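Local coordinates for protein putative glucoamylase (Bacteroides fragilis NCTC 9343, PDB 3EU8) that is a putative exported glucoamylase, probably hydrolysing glucosidic bonds of glucans, though its exact substrate has not been established, at residues W167-R176 against L211-P221. Sequence-based numbering, arbitrary orientation.
Sequences WREVDWNWYR and LAAASPTHGVP. With EDO (1,2-ethanediol), chain S.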
loop_
_atom_site.group_PDB
_atom_site.type_symbol
_atom_site.label_atom_id
_atom_site.label_comp_id
_atom_site.label_asym_id
_atom_site.label_seq_id
_atom_site.Cartn_x
_atom_site.Cartn_y
_atom_site.Cartn_z
ATOM N N TRP A 167 7.770 -9.098 14.737
ATOM C CA TRP A 167 8.792 -8.230 14.154
ATOM C C TRP A 167 10.211 -8.769 14.338
ATOM O O TRP A 167 11.009 -8.822 13.403
ATOM C CB TRP A 167 8.655 -6.867 14.800
ATOM C CG TRP A 167 9.795 -5.863 14.643
ATOM C CD1 TRP A 167 10.437 -5.202 15.671
ATOM C CD2 TRP A 167 10.352 -5.331 13.428
ATOM N NE1 TRP A 167 11.350 -4.324 15.169
ATOM C CE2 TRP A 167 11.346 -4.398 13.800
ATOM C CE3 TRP A 167 10.126 -5.566 12.064
ATOM C CZ2 TRP A 167 12.112 -3.688 12.853
ATOM C CZ3 TRP A 167 10.844 -4.847 11.134
ATOM C CH2 TRP A 167 11.862 -3.940 11.533
ATOM N N ARG A 168 10.540 -9.168 15.554
ATOM C CA ARG A 168 11.869 -9.720 15.818
ATOM C C ARG A 168 12.206 -10.988 15.052
ATOM O O ARG A 168 13.365 -11.233 14.753
ATOM C CB ARG A 168 12.048 -9.989 17.298
ATOM C CG ARG A 168 12.141 -8.735 18.143
ATOM C CD ARG A 168 12.579 -9.057 19.542
ATOM N NE ARG A 168 11.515 -9.584 20.365
ATOM C CZ ARG A 168 11.455 -10.773 20.970
ATOM N NH1 ARG A 168 12.389 -11.713 20.847
ATOM N NH2 ARG A 168 10.387 -11.025 21.724
ATOM N N GLU A 169 11.190 -11.798 14.776
ATOM C CA GLU A 169 11.345 -13.081 14.088
ATOM C C GLU A 169 11.587 -12.994 12.609
ATOM O O GLU A 169 11.991 -13.980 12.028
ATOM C CB GLU A 169 10.112 -13.986 14.380
ATOM C CG GLU A 169 10.123 -14.456 15.812
ATOM C CD GLU A 169 8.832 -15.034 16.334
ATOM O OE1 GLU A 169 7.744 -14.752 15.810
ATOM O OE2 GLU A 169 8.912 -15.756 17.339
ATOM N N VAL A 170 11.319 -11.854 11.979
ATOM C CA VAL A 170 11.524 -11.754 10.558
ATOM C C VAL A 170 13.028 -11.773 10.245
ATOM O O VAL A 170 13.767 -10.898 10.691
ATOM C CB VAL A 170 10.853 -10.500 9.923
ATOM C CG1 VAL A 170 11.094 -10.459 8.416
ATOM C CG2 VAL A 170 9.363 -10.443 10.242
ATOM N N ASP A 171 13.466 -12.748 9.449
ATOM C CA ASP A 171 14.903 -12.904 9.154
ATOM C C ASP A 171 15.257 -12.253 7.818
ATOM O O ASP A 171 15.392 -12.940 6.801
ATOM C CB ASP A 171 15.275 -14.400 9.166
ATOM C CG ASP A 171 16.788 -14.637 9.169
ATOM O OD1 ASP A 171 17.530 -13.711 8.863
ATOM O OD2 ASP A 171 17.243 -15.747 9.494
ATOM N N TRP A 172 15.340 -10.925 7.813
ATOM C CA TRP A 172 15.579 -10.148 6.588
ATOM C C TRP A 172 16.927 -10.558 5.970
ATOM O O TRP A 172 17.103 -10.678 4.761
ATOM C CB TRP A 172 15.600 -8.640 6.907
ATOM C CG TRP A 172 14.377 -8.122 7.640
ATOM C CD1 TRP A 172 14.226 -8.006 8.970
ATOM C CD2 TRP A 172 13.142 -7.673 7.056
ATOM N NE1 TRP A 172 12.987 -7.511 9.270
ATOM C CE2 TRP A 172 12.307 -7.282 8.105
ATOM C CE3 TRP A 172 12.666 -7.559 5.732
ATOM C CZ2 TRP A 172 11.016 -6.779 7.889
ATOM C CZ3 TRP A 172 11.424 -7.034 5.514
ATOM C CH2 TRP A 172 10.597 -6.671 6.590
ATOM N N ASN A 173 17.893 -10.770 6.840
ATOM C CA ASN A 173 19.226 -11.174 6.405
ATOM C C ASN A 173 19.244 -12.529 5.645
ATOM O O ASN A 173 19.971 -12.680 4.685
ATOM C CB ASN A 173 20.105 -11.220 7.632
ATOM C CG ASN A 173 21.496 -10.941 7.340
ATOM O OD1 ASN A 173 21.846 -9.824 6.931
ATOM N ND2 ASN A 173 22.356 -11.937 7.590
ATOM N N TRP A 174 18.392 -13.485 6.031
ATOM C CA TRP A 174 18.193 -14.710 5.221
ATOM C C TRP A 174 17.976 -14.437 3.738
ATOM O O TRP A 174 18.563 -15.135 2.862
ATOM C CB TRP A 174 17.015 -15.551 5.707
ATOM C CG TRP A 174 16.750 -16.793 4.787
ATOM C CD1 TRP A 174 15.827 -16.877 3.777
ATOM C CD2 TRP A 174 17.446 -18.065 4.788
ATOM N NE1 TRP A 174 15.897 -18.106 3.169
ATOM C CE2 TRP A 174 16.871 -18.859 3.768
ATOM C CE3 TRP A 174 18.475 -18.622 5.574
ATOM C CZ2 TRP A 174 17.298 -20.172 3.493
ATOM C CZ3 TRP A 174 18.905 -19.947 5.298
ATOM C CH2 TRP A 174 18.305 -20.699 4.264
ATOM N N TYR A 175 17.158 -13.408 3.451
ATOM C CA TYR A 175 16.732 -13.075 2.071
ATOM C C TYR A 175 17.806 -12.369 1.259
ATOM O O TYR A 175 17.557 -11.953 0.122
ATOM C CB TYR A 175 15.390 -12.314 2.094
ATOM C CG TYR A 175 14.196 -13.223 2.465
ATOM C CD1 TYR A 175 13.966 -13.607 3.781
ATOM C CD2 TYR A 175 13.339 -13.724 1.482
ATOM C CE1 TYR A 175 12.886 -14.414 4.122
ATOM C CE2 TYR A 175 12.293 -14.542 1.803
ATOM C CZ TYR A 175 12.057 -14.895 3.123
ATOM O OH TYR A 175 11.020 -15.750 3.444
ATOM N N ARG A 176 19.020 -12.263 1.818
ATOM C CA ARG A 176 20.191 -11.833 1.038
ATOM C C ARG A 176 20.823 -12.941 0.200
ATOM O O ARG A 176 21.769 -12.678 -0.531
ATOM C CB ARG A 176 21.272 -11.253 1.931
ATOM C CG ARG A 176 21.035 -9.841 2.370
ATOM C CD ARG A 176 21.866 -9.565 3.610
ATOM N NE ARG A 176 23.192 -9.158 3.227
ATOM C CZ ARG A 176 24.204 -9.025 4.055
ATOM N NH1 ARG A 176 24.069 -9.322 5.338
ATOM N NH2 ARG A 176 25.374 -8.603 3.577
ATOM N N LEU A 211 12.959 -1.355 6.406
ATOM C CA LEU A 211 12.642 -2.237 7.502
ATOM C C LEU A 211 13.741 -3.252 7.681
ATOM O O LEU A 211 14.078 -3.599 8.828
ATOM C CB LEU A 211 11.277 -2.917 7.288
ATOM C CG LEU A 211 10.065 -2.029 7.517
ATOM C CD1 LEU A 211 8.753 -2.749 7.162
ATOM C CD2 LEU A 211 10.020 -1.497 8.976
ATOM N N ALA A 212 14.333 -3.736 6.583
ATOM C CA ALA A 212 15.494 -4.649 6.705
ATOM C C ALA A 212 16.668 -4.003 7.463
ATOM O O ALA A 212 17.305 -4.664 8.289
ATOM C CB ALA A 212 15.935 -5.184 5.333
ATOM N N ALA A 213 16.934 -2.711 7.205
ATOM C CA ALA A 213 17.972 -1.971 7.910
ATOM C C ALA A 213 17.586 -1.735 9.353
ATOM O O ALA A 213 18.451 -1.780 10.225
ATOM C CB ALA A 213 18.265 -0.631 7.216
ATOM N N ALA A 214 16.296 -1.517 9.595
ATOM C CA ALA A 214 15.720 -1.270 10.922
ATOM C C ALA A 214 15.707 -2.442 11.888
ATOM O O ALA A 214 15.627 -2.216 13.106
ATOM C CB ALA A 214 14.231 -0.760 10.747
ATOM N N SER A 215 15.667 -3.679 11.375
ATOM C CA SER A 215 15.514 -4.838 12.247
ATOM C C SER A 215 16.593 -4.841 13.368
ATOM O O SER A 215 17.767 -4.791 13.078
ATOM C CB SER A 215 15.599 -6.170 11.466
ATOM O OG SER A 215 15.530 -7.243 12.398
ATOM N N PRO A 216 16.176 -4.913 14.635
ATOM C CA PRO A 216 17.146 -5.056 15.730
ATOM C C PRO A 216 17.605 -6.508 15.983
ATOM O O PRO A 216 18.329 -6.762 16.930
ATOM C CB PRO A 216 16.380 -4.516 16.935
ATOM C CG PRO A 216 14.951 -4.865 16.660
ATOM C CD PRO A 216 14.785 -4.873 15.133
ATOM N N THR A 217 17.177 -7.450 15.146
ATOM C CA THR A 217 17.508 -8.853 15.334
ATOM C C THR A 217 18.202 -9.467 14.134
ATOM O O THR A 217 19.155 -10.229 14.307
ATOM C CB THR A 217 16.247 -9.662 15.621
ATOM O OG1 THR A 217 15.290 -9.428 14.584
ATOM C CG2 THR A 217 15.639 -9.269 16.960
ATOM N N HIS A 218 17.668 -9.234 12.931
ATOM C CA HIS A 218 18.198 -9.860 11.707
ATOM C C HIS A 218 18.319 -8.808 10.580
ATOM O O HIS A 218 17.964 -9.081 9.412
ATOM C CB HIS A 218 17.319 -11.056 11.271
ATOM C CG HIS A 218 17.146 -12.098 12.334
ATOM N ND1 HIS A 218 18.200 -12.852 12.817
ATOM C CD2 HIS A 218 16.044 -12.510 13.013
ATOM C CE1 HIS A 218 17.758 -13.679 13.754
ATOM N NE2 HIS A 218 16.456 -13.484 13.903
ATOM N N GLY A 219 18.820 -7.630 10.968
ATOM C CA GLY A 219 18.991 -6.473 10.110
ATOM C C GLY A 219 20.189 -6.640 9.191
ATOM O O GLY A 219 21.027 -7.492 9.433
ATOM N N VAL A 220 20.232 -5.832 8.137
ATOM C CA VAL A 220 21.228 -5.922 7.071
ATOM C C VAL A 220 22.118 -4.698 7.113
ATOM O O VAL A 220 21.716 -3.663 7.656
ATOM C CB VAL A 220 20.533 -6.039 5.664
ATOM C CG1 VAL A 220 19.577 -7.214 5.635
ATOM C CG2 VAL A 220 19.802 -4.727 5.263
ATOM N N PRO A 221 23.352 -4.807 6.568
ATOM C CA PRO A 221 24.197 -3.639 6.491
ATOM C C PRO A 221 23.691 -2.635 5.460
ATOM O O PRO A 221 22.964 -3.013 4.504
ATOM C CB PRO A 221 25.564 -4.191 6.087
ATOM C CG PRO A 221 25.420 -5.572 5.769
ATOM C CD PRO A 221 24.009 -6.008 6.029
HETATM C C1 EDO S . 11.194 -14.941 23.272
HETATM O O1 EDO S . 10.532 -13.703 23.552
HETATM C C2 EDO S . 11.870 -14.848 21.911
HETATM O O2 EDO S . 12.122 -16.129 21.320
HETATM O O HOH W 1 13.144 -8.442 11.998
#
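Trp172 lies with one indole face on the end of helix 206-214: Ala212 CA makes a CH-pi contact 4.0 Å from the centroid of its five-membered ring, and Leu211 CB lies 3.9 Å from CH2. Val170 CG1 packs on the opposite face, 3.4 Å above the plane, sandwiching the ring. Trp167, its CG anti to the backbone N (chi1 165°), reaches the same helix end with its ring edge, CH2 lying 3.5 Å from Leu211 O, while Pro216 CD approaches NE1 and CZ2 obliquely. Two direct hydrogen bonds join the segments: the Thr217 hydroxyl OG1 gives to Arg168 O (2.6 Å), and backbone Asn173 N to His218 O (3.1 Å, bent to 139°). Between them the His218 ring turns a face to the Asp171 carboxylate, the planes 29° apart. At the other end, Pro221 CD sits over the Arg176 guanidinium, whose NH1 gives an in-plane hydrogen bond to Asn173 OD1 (2.8 Å) and whose NE bonds to Gln180 O. One water links both segments, donating to Trp167 O and Val170 O and accepting from Ser215 OG and, weakly, Trp172 NE1. Ser215 OG also accepts from Thr217 N and His218 N, an ST turn and ST motif at the first residue beyond helix 206-214; Asp171 OD1 takes Trp174 N in an Asx motif. The contact thus joins the ends of helices 154-169 and 206-214; Leu143 and Leu132 of helix 132-149 touch Trp167 and Trp172 respectively, and Trp167 NE1 is hydrogen-bonded to Asp416 of helix 415-424.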